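Local coordinates for putative antioxidant defense protein Mlr4105 (Mesorhizobium loti, PDB 3C1L), which probably acts as a peroxiredoxin-type antioxidant defence protein of the AhpD-like, carboxymuconolactone decarboxylase family, at residues Val75-Ile80 with Ser160-Phe165; Ala92-Leu97 with Glu105-Asn110. One frame throughout, in Å; residues are numbered along the deposited sequence.

Interaction 1: Val75-Ile80 with Ser160-Phe165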
loop_
_atom_site.group_PDB
_atom_site.type_symbol
_atom_site.label_atom_id
_atom_site.label_comp_id
_atom_site.label_asym_id
_atom_site.label_seq_id
_atom_site.Cartn_x
_atom_site.Cartn_y
_atom_site.Cartn_z
ATOM N N VAL B 75 20.297 -4.419 -7.927
ATOM C CA VAL B 75 20.237 -3.136 -7.250
ATOM C C VAL B 75 18.825 -2.456 -7.312
ATOM O O VAL B 75 18.414 -1.807 -6.349
ATOM C CB VAL B 75 21.317 -2.179 -7.789
ATOM C CG1 VAL B 75 21.166 -0.831 -7.115
ATOM C CG2 VAL B 75 22.764 -2.759 -7.571
ATOM N N ALA B 76 18.124 -2.548 -8.438
ATOM C CA ALA B 76 16.781 -1.981 -8.534
ATOM C C ALA B 76 15.821 -2.629 -7.562
ATOM O O ALA B 76 15.039 -1.939 -6.889
ATOM C CB ALA B 76 16.248 -2.067 -9.952
ATOM N N VAL B 77 15.887 -3.959 -7.461
ATOM C CA VAL B 77 15.077 -4.686 -6.524
ATOM C C VAL B 77 15.441 -4.349 -5.065
ATOM O O VAL B 77 14.584 -4.081 -4.262
ATOM C CB VAL B 77 15.242 -6.191 -6.704
ATOM C CG1 VAL B 77 14.589 -6.942 -5.488
ATOM C CG2 VAL B 77 14.721 -6.603 -8.033
ATOM N N SER B 78 16.735 -4.352 -4.767
ATOM C CA SER B 78 17.282 -3.979 -3.458
ATOM C C SER B 78 16.961 -2.550 -3.016
ATOM O O SER B 78 16.837 -2.273 -1.799
ATOM C CB SER B 78 18.805 -4.161 -3.480
ATOM O OG SER B 78 19.169 -5.504 -3.688
ATOM N N SER B 79 16.818 -1.656 -3.995
ATOM C CA SER B 79 16.396 -0.268 -3.764
ATOM C C SER B 79 14.941 -0.169 -3.309
ATOM O O SER B 79 14.600 0.505 -2.351
ATOM C CB SER B 79 16.533 0.541 -5.049
ATOM O OG SER B 79 16.292 1.896 -4.745
ATOM N N ILE B 80 14.082 -0.902 -3.982
ATOM C CA ILE B 80 12.665 -1.010 -3.583
ATOM C C ILE B 80 12.507 -1.562 -2.165
ATOM O O ILE B 80 11.681 -1.068 -1.411
ATOM C CB ILE B 80 11.924 -1.877 -4.586
ATOM C CG1 ILE B 80 11.883 -1.175 -5.949
ATOM C CG2 ILE B 80 10.505 -2.104 -4.187
ATOM C CD1 ILE B 80 11.515 -2.082 -7.080
ATOM N N SER B 160 14.298 -14.766 -12.681
ATOM C CA SER B 160 15.150 -15.449 -11.696
ATOM C C SER B 160 16.042 -14.517 -10.909
ATOM O O SER B 160 16.276 -14.699 -9.711
ATOM C CB SER B 160 16.051 -16.459 -12.388
ATOM O OG SER B 160 15.340 -17.616 -12.745
ATOM N N THR B 161 16.588 -13.534 -11.610
ATOM C CA THR B 161 17.505 -12.601 -11.008
ATOM C C THR B 161 16.697 -11.767 -10.037
ATOM O O THR B 161 17.101 -11.610 -8.886
ATOM C CB THR B 161 18.277 -11.716 -12.054
ATOM O OG1 THR B 161 18.955 -12.559 -13.036
ATOM C CG2 THR B 161 19.281 -10.862 -11.336
ATOM N N ALA B 162 15.561 -11.255 -10.497
ATOM C CA ALA B 162 14.728 -10.390 -9.673
ATOM C C ALA B 162 14.171 -11.161 -8.433
ATOM O O ALA B 162 14.261 -10.684 -7.307
ATOM C CB ALA B 162 13.622 -9.685 -10.558
ATOM N N ALA B 163 13.736 -12.388 -8.668
ATOM C CA ALA B 163 13.271 -13.318 -7.635
ATOM C C ALA B 163 14.303 -13.573 -6.543
ATOM O O ALA B 163 14.001 -13.473 -5.360
ATOM C CB ALA B 163 12.832 -14.658 -8.283
ATOM N N PHE B 164 15.529 -13.897 -6.962
ATOM C CA PHE B 164 16.641 -14.224 -6.068
ATOM C C PHE B 164 16.957 -13.116 -5.126
ATOM O O PHE B 164 17.242 -13.365 -3.974
ATOM C CB PHE B 164 17.899 -14.515 -6.907
ATOM C CG PHE B 164 19.071 -14.911 -6.108
ATOM C CD1 PHE B 164 19.230 -16.219 -5.688
ATOM C CD2 PHE B 164 20.059 -13.991 -5.800
ATOM C CE1 PHE B 164 20.379 -16.586 -4.940
ATOM C CE2 PHE B 164 21.192 -14.365 -5.053
ATOM C CZ PHE B 164 21.347 -15.635 -4.636
ATOM N N PHE B 165 16.872 -11.891 -5.618
ATOM C CA PHE B 165 17.098 -10.708 -4.775
ATOM C C PHE B 165 16.018 -10.351 -3.801
ATOM O O PHE B 165 16.291 -9.852 -2.707
ATOM C CB PHE B 165 17.615 -9.534 -5.619
ATOM C CG PHE B 165 19.094 -9.716 -5.924
ATOM C CD1 PHE B 165 20.031 -9.407 -4.969
ATOM C CD2 PHE B 165 19.493 -10.392 -7.024
ATOM C CE1 PHE B 165 21.363 -9.647 -5.177
ATOM C CE2 PHE B 165 20.814 -10.638 -7.254
ATOM C CZ PHE B 165 21.763 -10.263 -6.318
#
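In the all-helical AhpD-like core, Val77 of helix 67-80 packs on Ala162 and Phe165 of helix 152-175. The short segments cross at -36° with their axes 9.2 Å apart, and the small side chain of Ala162 lets its CA come within 6.5 Å of Val77 CA. Val77 divides its two methyls between the partners. With CG1 anti to the backbone N (chi1 168°), this branch reaches Phe165 CB at 4.0 Å and also nears the carbonyl carbon of that residue; CG2 instead lies against Ala162, 4.1 Å from its CB. The side chains of Val77 and Phe165 cross at about a right angle, Val77 meeting Phe165 at CB, and the ring extends past the contact. Replacing Val77 by an alanine would remove both methyls and would probably leave a gap facing Ala162 and the base of Phe165. At the ring, Ser78 OG stands obliquely 4.2 Å from Phe165 CD1, a contact without a hydrogen bond; this buried hydroxyl is satisfied by Ala74 O and Asn169 ND2. Phe164 CD2 covers part of one face of the Phe165 ring. His90 meets that ring edge-to-face from helix 84-98, which also carries Cys86, the second cysteine of a CxxC sequence like that of AhpD. Helix 118-132 touches Val77 and Ala162 through Thr131 and Ala127, and helix 45-60 sets Met59 against Phe165.

Interaction 2: Ala92-Leu97 with Glu105-Asn110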
loop_
_atom_site.group_PDB
_atom_site.type_symbol
_atom_site.label_atom_id
_atom_site.label_comp_id
_atom_site.label_asym_id
_atom_site.label_seq_id
_atom_site.Cartn_x
_atom_site.Cartn_y
_atom_site.Cartn_z
ATOM N N ALA B 92 28.334 -1.402 -5.546
ATOM C CA ALA B 92 29.796 -1.471 -5.838
ATOM C C ALA B 92 30.089 -2.259 -7.106
ATOM O O ALA B 92 30.934 -1.872 -7.855
ATOM C CB ALA B 92 30.552 -2.056 -4.657
ATOM N N ALA B 93 29.353 -3.329 -7.348
ATOM C CA ALA B 93 29.479 -4.118 -8.584
ATOM C C ALA B 93 29.025 -3.331 -9.840
ATOM O O ALA B 93 29.663 -3.377 -10.892
ATOM C CB ALA B 93 28.701 -5.475 -8.413
ATOM N N VAL B 94 27.946 -2.570 -9.726
ATOM C CA VAL B 94 27.487 -1.705 -10.825
ATOM C C VAL B 94 28.520 -0.580 -11.177
ATOM O O VAL B 94 28.812 -0.370 -12.334
ATOM C CB VAL B 94 26.074 -1.131 -10.506
ATOM C CG1 VAL B 94 25.791 0.168 -11.268
ATOM C CG2 VAL B 94 24.968 -2.194 -10.762
ATOM N N ARG B 95 29.067 0.111 -10.173
ATOM C CA ARG B 95 30.125 1.089 -10.348
ATOM C C ARG B 95 31.378 0.458 -10.959
ATOM O O ARG B 95 32.053 1.049 -11.785
ATOM C CB ARG B 95 30.543 1.673 -8.989
ATOM C CG ARG B 95 29.483 2.475 -8.275
ATOM C CD ARG B 95 30.082 3.377 -7.222
ATOM N NE ARG B 95 30.787 2.634 -6.188
ATOM C CZ ARG B 95 30.194 1.992 -5.187
ATOM N NH1 ARG B 95 28.872 2.012 -5.071
ATOM N NH2 ARG B 95 30.925 1.343 -4.290
ATOM N N GLN B 96 31.688 -0.752 -10.525
ATOM C CA GLN B 96 32.855 -1.474 -11.033
ATOM C C GLN B 96 32.665 -1.875 -12.518
ATOM O O GLN B 96 33.466 -1.520 -13.382
ATOM C CB GLN B 96 33.078 -2.689 -10.156
ATOM C CG GLN B 96 34.263 -3.519 -10.545
ATOM C CD GLN B 96 35.427 -3.208 -9.670
ATOM O OE1 GLN B 96 35.587 -3.837 -8.615
ATOM N NE2 GLN B 96 36.211 -2.188 -10.043
ATOM N N LEU B 97 31.574 -2.585 -12.801
ATOM C CA LEU B 97 31.308 -3.124 -14.149
ATOM C C LEU B 97 31.085 -2.038 -15.228
ATOM O O LEU B 97 31.545 -2.192 -16.341
ATOM C CB LEU B 97 30.111 -4.108 -14.135
ATOM C CG LEU B 97 30.278 -5.433 -13.385
ATOM C CD1 LEU B 97 28.932 -6.200 -13.289
ATOM C CD2 LEU B 97 31.306 -6.273 -14.046
ATOM N N GLU B 105 25.100 5.053 -8.349
ATOM C CA GLU B 105 24.296 5.860 -7.447
ATOM C C GLU B 105 22.842 5.979 -7.944
ATOM O O GLU B 105 21.931 5.802 -7.156
ATOM C CB GLU B 105 24.951 7.221 -7.204
ATOM C CG GLU B 105 26.364 7.112 -6.574
ATOM C CD GLU B 105 26.352 6.607 -5.118
ATOM O OE1 GLU B 105 26.124 7.415 -4.179
ATOM O OE2 GLU B 105 26.579 5.397 -4.907
HETATM N N MSE B 106 22.626 6.190 -9.232
HETATM C CA MSE B 106 21.249 6.244 -9.773
HETATM C C MSE B 106 20.455 4.974 -9.589
HETATM O O MSE B 106 19.256 5.026 -9.279
HETATM C CB MSE B 106 21.261 6.587 -11.251
HETATM C CG MSE B 106 21.750 7.986 -11.510
HETATM SE SE MSE B 106 22.026 8.424 -13.380
HETATM C CE MSE B 106 22.408 10.308 -13.167
ATOM N N LEU B 107 21.087 3.827 -9.780
ATOM C CA LEU B 107 20.373 2.576 -9.598
ATOM C C LEU B 107 19.984 2.362 -8.127
ATOM O O LEU B 107 18.890 1.851 -7.816
ATOM C CB LEU B 107 21.207 1.428 -10.112
ATOM C CG LEU B 107 21.064 1.111 -11.603
ATOM C CD1 LEU B 107 20.866 2.336 -12.500
ATOM C CD2 LEU B 107 22.310 0.406 -11.944
ATOM N N VAL B 108 20.887 2.737 -7.221
ATOM C CA VAL B 108 20.621 2.643 -5.758
ATOM C C VAL B 108 19.470 3.589 -5.380
ATOM O O VAL B 108 18.616 3.253 -4.555
ATOM C CB VAL B 108 21.912 2.940 -4.901
ATOM C CG1 VAL B 108 21.585 3.017 -3.417
ATOM C CG2 VAL B 108 23.035 1.895 -5.184
HETATM N N MSE B 109 19.426 4.763 -6.010
HETATM C CA MSE B 109 18.493 5.826 -5.595
HETATM C C MSE B 109 17.181 5.784 -6.370
HETATM O O MSE B 109 16.121 5.793 -5.776
HETATM C CB MSE B 109 19.167 7.177 -5.761
HETATM C CG MSE B 109 20.345 7.392 -4.799
HETATM SE SE MSE B 109 21.498 8.856 -5.213
HETATM C CE MSE B 109 22.607 8.893 -3.621
ATOM N N ASN B 110 17.265 5.751 -7.699
ATOM C CA ASN B 110 16.098 5.713 -8.577
ATOM C C ASN B 110 16.591 5.595 -9.975
ATOM O O ASN B 110 17.100 6.553 -10.558
ATOM C CB ASN B 110 15.236 6.979 -8.454
ATOM C CG ASN B 110 13.851 6.806 -9.020
ATOM O OD1 ASN B 110 13.643 6.125 -10.028
ATOM N ND2 ASN B 110 12.879 7.453 -8.370
#
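Arg95 of helix 84-98 sends its guanidinium toward the Glu105 carboxylate of helix 101-109, yet the two stop short of a salt bridge. From CB the chain passes to CG, which sits beside the backbone N (chi1 -65°), and on to CD, before a bend at chi3 (-61°) folds the head back over its own helix. There Ala92 CA sits 3.3 Å over one face of the guanidinium, nearer its margin than its middle. NH2 donates to Met186 O, and NE makes a weak hydrogen bond to Ala187 O, so the C-terminal tail supplies the polar partners that fix the head. NH1 approaches Glu105 OE2 to 4.1 Å, but the oxygen stands off the guanidinium plane with no N-H directed to it, so only the charges attract; the two flat groups are turned 75° apart. Glu105 forms salt bridges through OE2 with Arg188 NH1 of the same chain and through OE1 with Arg188 NH2 of a neighbouring subunit. Because Arg188 NH1 also lies close to Arg95 NH1, Glu105 probably offsets both charges. These are two successive helices of the all-helical AhpD-like fold, joined by a short turn. Beside the charged pair Leu107 CD2 fits against the forked end of Val94, 3.6 Å from CG1 and 3.9 Å from CG2. Leu107 also touches Met72 of helix 67-80, while Glu71 of that helix packs on Val94.

How the interactions relate
Both contacts are buried, but interaction 1 lies deeper, its centre about 7 Å from the centre of the chain, against about 11 Å for that of interaction 2. The first closes a long loop between sequence-distant helices by apolar packing; the second, nested inside that loop, joins successive helices and mixes a small apolar patch with charges tied to the C-terminal tail and a neighbouring subunit. Helix 67-80 connects them. Its Ser79 OG lies 2.7 Å from Val108 O, a probable hydrogen bond, and Val75 CG1 packs 3.6 Å from Leu107 C, so the face turned from 160-165 serves 105-110.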